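Local atomic coordinates of aminotransferase class I and II (Anaerococcus prevotii, PDB entry 4EMY), a protein that probably works as a homodimeric transaminase of the class I family, using bound pyridoxal 5'-phosphate as its cofactor. Residues 58-63 with 261-266. Residues are numbered along the deposited sequence; the frame is centred on the assembly and turned at random.
Sequences PSVYDR and KSHTAY. With PLP (pyridoxal-5'-phosphate), chain E.
Val60 sets both methyl groups against the carbonyl oxygen of His263, beyond its end, with Val60 CG2 3.4 Å from His263 O. The contact lies within the fold type I architecture of this class I aminotransferase. Helix 58-66 packs here on the buried loop that follows strand 251-258 and carries the cofactor lysine. Residues 261 to 264 form a type I beta turn, closed by a hydrogen bond from Thr264 N to Lys261 O. Val60 and the His263 side chain cross at about a right angle, and CG2 comes 4.1 Å from His263 CB. Tyr61 makes the polar link. Its CG lies anti to its own carbonyl carbon (chi1 -67°), and the ring extends from the helix to the loop. Tyr61 OH donates to Thr264 O over 2.7 Å. The bond lies in the carbonyl plane, on a lone pair, with a C=O...O angle of 136°. The same hydroxyl sits 3.4 Å from Ala265 CA. A phenylalanine here would probably keep most of the ring packing but leave the buried Thr264 O without this donor. Arg69 of the second subunit also packs on Tyr61, which places the contact near the dimer interface. His263 stacks on Tyr321 of helix 315-345, and its ND1 shares a hydrogen bond with Ser262 OG at the ring edge. At the start of the turn, Lys261 reaches the cofactor, where its NZ donates to O4A of PLP over 2.8 Å. Thr264 OG1 accepts from Leu57 N, just before the helix, and donates to His263 O from above the carbonyl plane, 2.7 Å away.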
loop_
_atom_site.group_PDB
_atom_site.type_symbol
_atom_site.label_atom_id
_atom_site.label_comp_id
_atom_site.label_asym_id
_atom_site.label_seq_id
_atom_site.Cartn_x
_atom_site.Cartn_y
_atom_site.Cartn_z
ATOM N N PRO A 58 9.312 3.075 -23.057
ATOM C CA PRO A 58 8.936 4.447 -23.400
ATOM C C PRO A 58 7.420 4.651 -23.519
ATOM O O PRO A 58 6.905 5.664 -23.057
ATOM C CB PRO A 58 9.621 4.664 -24.753
ATOM C CG PRO A 58 10.802 3.765 -24.705
ATOM C CD PRO A 58 10.327 2.541 -23.980
ATOM N N SER A 59 6.720 3.686 -24.113
ATOM C CA SER A 59 5.273 3.773 -24.309
ATOM C C SER A 59 4.517 3.895 -22.992
ATOM O O SER A 59 3.438 4.479 -22.952
ATOM C CB SER A 59 4.764 2.559 -25.075
ATOM O OG SER A 59 5.024 1.376 -24.346
ATOM N N VAL A 60 5.084 3.338 -21.924
ATOM C CA VAL A 60 4.548 3.509 -20.579
ATOM C C VAL A 60 4.920 4.888 -20.013
ATOM O O VAL A 60 4.043 5.702 -19.735
ATOM C CB VAL A 60 5.006 2.378 -19.629
ATOM C CG1 VAL A 60 4.454 2.589 -18.224
ATOM C CG2 VAL A 60 4.567 1.024 -20.158
ATOM N N TYR A 61 6.214 5.155 -19.873
ATOM C CA TYR A 61 6.690 6.388 -19.219
ATOM C C TYR A 61 6.525 7.707 -19.995
ATOM O O TYR A 61 6.597 8.785 -19.393
ATOM C CB TYR A 61 8.116 6.202 -18.681
ATOM C CG TYR A 61 8.130 5.200 -17.558
ATOM C CD1 TYR A 61 7.993 5.610 -16.236
ATOM C CD2 TYR A 61 8.209 3.832 -17.823
ATOM C CE1 TYR A 61 7.963 4.685 -15.209
ATOM C CE2 TYR A 61 8.177 2.900 -16.801
ATOM C CZ TYR A 61 8.056 3.332 -15.500
ATOM O OH TYR A 61 8.029 2.407 -14.487
ATOM N N ASP A 62 6.275 7.631 -21.303
ATOM C CA ASP A 62 5.893 8.818 -22.066
ATOM C C ASP A 62 4.541 9.359 -21.591
ATOM O O ASP A 62 4.345 10.574 -21.509
ATOM C CB ASP A 62 5.849 8.543 -23.576
ATOM C CG ASP A 62 7.232 8.394 -24.197
ATOM O OD1 ASP A 62 8.203 8.975 -23.668
ATOM O OD2 ASP A 62 7.341 7.691 -25.224
ATOM N N ARG A 63 3.615 8.456 -21.280
ATOM C CA ARG A 63 2.293 8.848 -20.789
ATOM C C ARG A 63 2.382 9.634 -19.489
ATOM O O ARG A 63 1.708 10.647 -19.332
ATOM C CB ARG A 63 1.388 7.628 -20.596
ATOM C CG ARG A 63 1.262 6.741 -21.821
ATOM C CD ARG A 63 0.821 7.502 -23.056
ATOM N NE ARG A 63 1.557 7.016 -24.220
ATOM C CZ ARG A 63 2.439 7.726 -24.919
ATOM N NH1 ARG A 63 2.693 8.987 -24.604
ATOM N NH2 ARG A 63 3.056 7.173 -25.954
ATOM N N LYS A 261 5.430 -6.008 -13.990
ATOM C CA LYS A 261 6.245 -6.627 -15.028
ATOM C C LYS A 261 5.778 -6.259 -16.423
ATOM O O LYS A 261 6.576 -5.822 -17.255
ATOM C CB LYS A 261 6.246 -8.144 -14.869
ATOM C CG LYS A 261 7.173 -8.648 -13.778
ATOM C CD LYS A 261 6.489 -8.679 -12.428
ATOM C CE LYS A 261 7.511 -8.837 -11.316
ATOM N NZ LYS A 261 6.854 -9.146 -10.016
ATOM N N SER A 262 4.483 -6.434 -16.666
ATOM C CA SER A 262 3.877 -6.160 -17.961
ATOM C C SER A 262 4.109 -4.728 -18.460
ATOM O O SER A 262 4.180 -4.484 -19.668
ATOM C CB SER A 262 2.383 -6.422 -17.877
ATOM O OG SER A 262 1.772 -5.492 -17.004
ATOM N N HIS A 263 4.215 -3.786 -17.529
ATOM C CA HIS A 263 4.362 -2.373 -17.881
ATOM C C HIS A 263 5.648 -1.785 -17.380
ATOM O O HIS A 263 5.822 -0.564 -17.396
ATOM C CB HIS A 263 3.157 -1.573 -17.386
ATOM C CG HIS A 263 1.881 -1.896 -18.118
ATOM N ND1 HIS A 263 1.307 -3.115 -18.072
ATOM C CD2 HIS A 263 1.074 -1.113 -18.934
ATOM C CE1 HIS A 263 0.191 -3.113 -18.819
ATOM N NE2 HIS A 263 0.049 -1.885 -19.349
ATOM N N THR A 264 6.569 -2.657 -16.962
ATOM C CA THR A 264 7.857 -2.256 -16.396
ATOM C C THR A 264 7.641 -1.128 -15.392
ATOM O O THR A 264 8.271 -0.074 -15.481
ATOM C CB THR A 264 8.899 -1.860 -17.485
ATOM O OG1 THR A 264 8.401 -0.792 -18.302
ATOM C CG2 THR A 264 9.232 -3.041 -18.375
ATOM N N ALA A 265 6.736 -1.363 -14.443
ATOM C CA ALA A 265 6.242 -0.319 -13.544
ATOM C C ALA A 265 6.244 -0.760 -12.076
ATOM O O ALA A 265 5.301 -0.489 -11.329
ATOM C CB ALA A 265 4.849 0.109 -13.975
ATOM N N TYR A 266 7.324 -1.428 -11.681
ATOM C CA TYR A 266 7.500 -1.989 -10.341
ATOM C C TYR A 266 7.396 -0.934 -9.243
ATOM O O TYR A 266 6.667 -1.122 -8.260
ATOM C CB TYR A 266 8.862 -2.694 -10.224
ATOM C CG TYR A 266 9.376 -3.365 -11.485
ATOM C CD1 TYR A 266 9.358 -4.755 -11.616
ATOM C CD2 TYR A 266 9.907 -2.608 -12.540
ATOM C CE1 TYR A 266 9.835 -5.368 -12.766
ATOM C CE2 TYR A 266 10.386 -3.213 -13.693
ATOM C CZ TYR A 266 10.350 -4.588 -13.805
ATOM O OH TYR A 266 10.827 -5.178 -14.949
HETATM N N1 PLP E . 3.861 -12.418 -7.519
HETATM C C2 PLP E . 4.993 -13.125 -7.889
HETATM C C2A PLP E . 4.909 -14.601 -8.140
HETATM C C3 PLP E . 6.213 -12.473 -8.047
HETATM O O3 PLP E . 7.322 -13.175 -8.411
HETATM C C4 PLP E . 6.327 -11.118 -7.822
HETATM C C4A PLP E . 7.648 -10.643 -7.282
HETATM O O4A PLP E . 8.500 -10.152 -8.028
HETATM C C5 PLP E . 5.183 -10.408 -7.457
HETATM C C6 PLP E . 3.954 -11.060 -7.299
HETATM C C5A PLP E . 5.306 -8.915 -7.194
HETATM O O4P PLP E . 4.172 -8.183 -7.602
HETATM P P PLP E . 4.178 -6.615 -7.289
HETATM O O1P PLP E . 3.675 -6.464 -5.878
HETATM O O2P PLP E . 3.301 -5.929 -8.314
HETATM O O3P PLP E . 5.576 -6.056 -7.364
#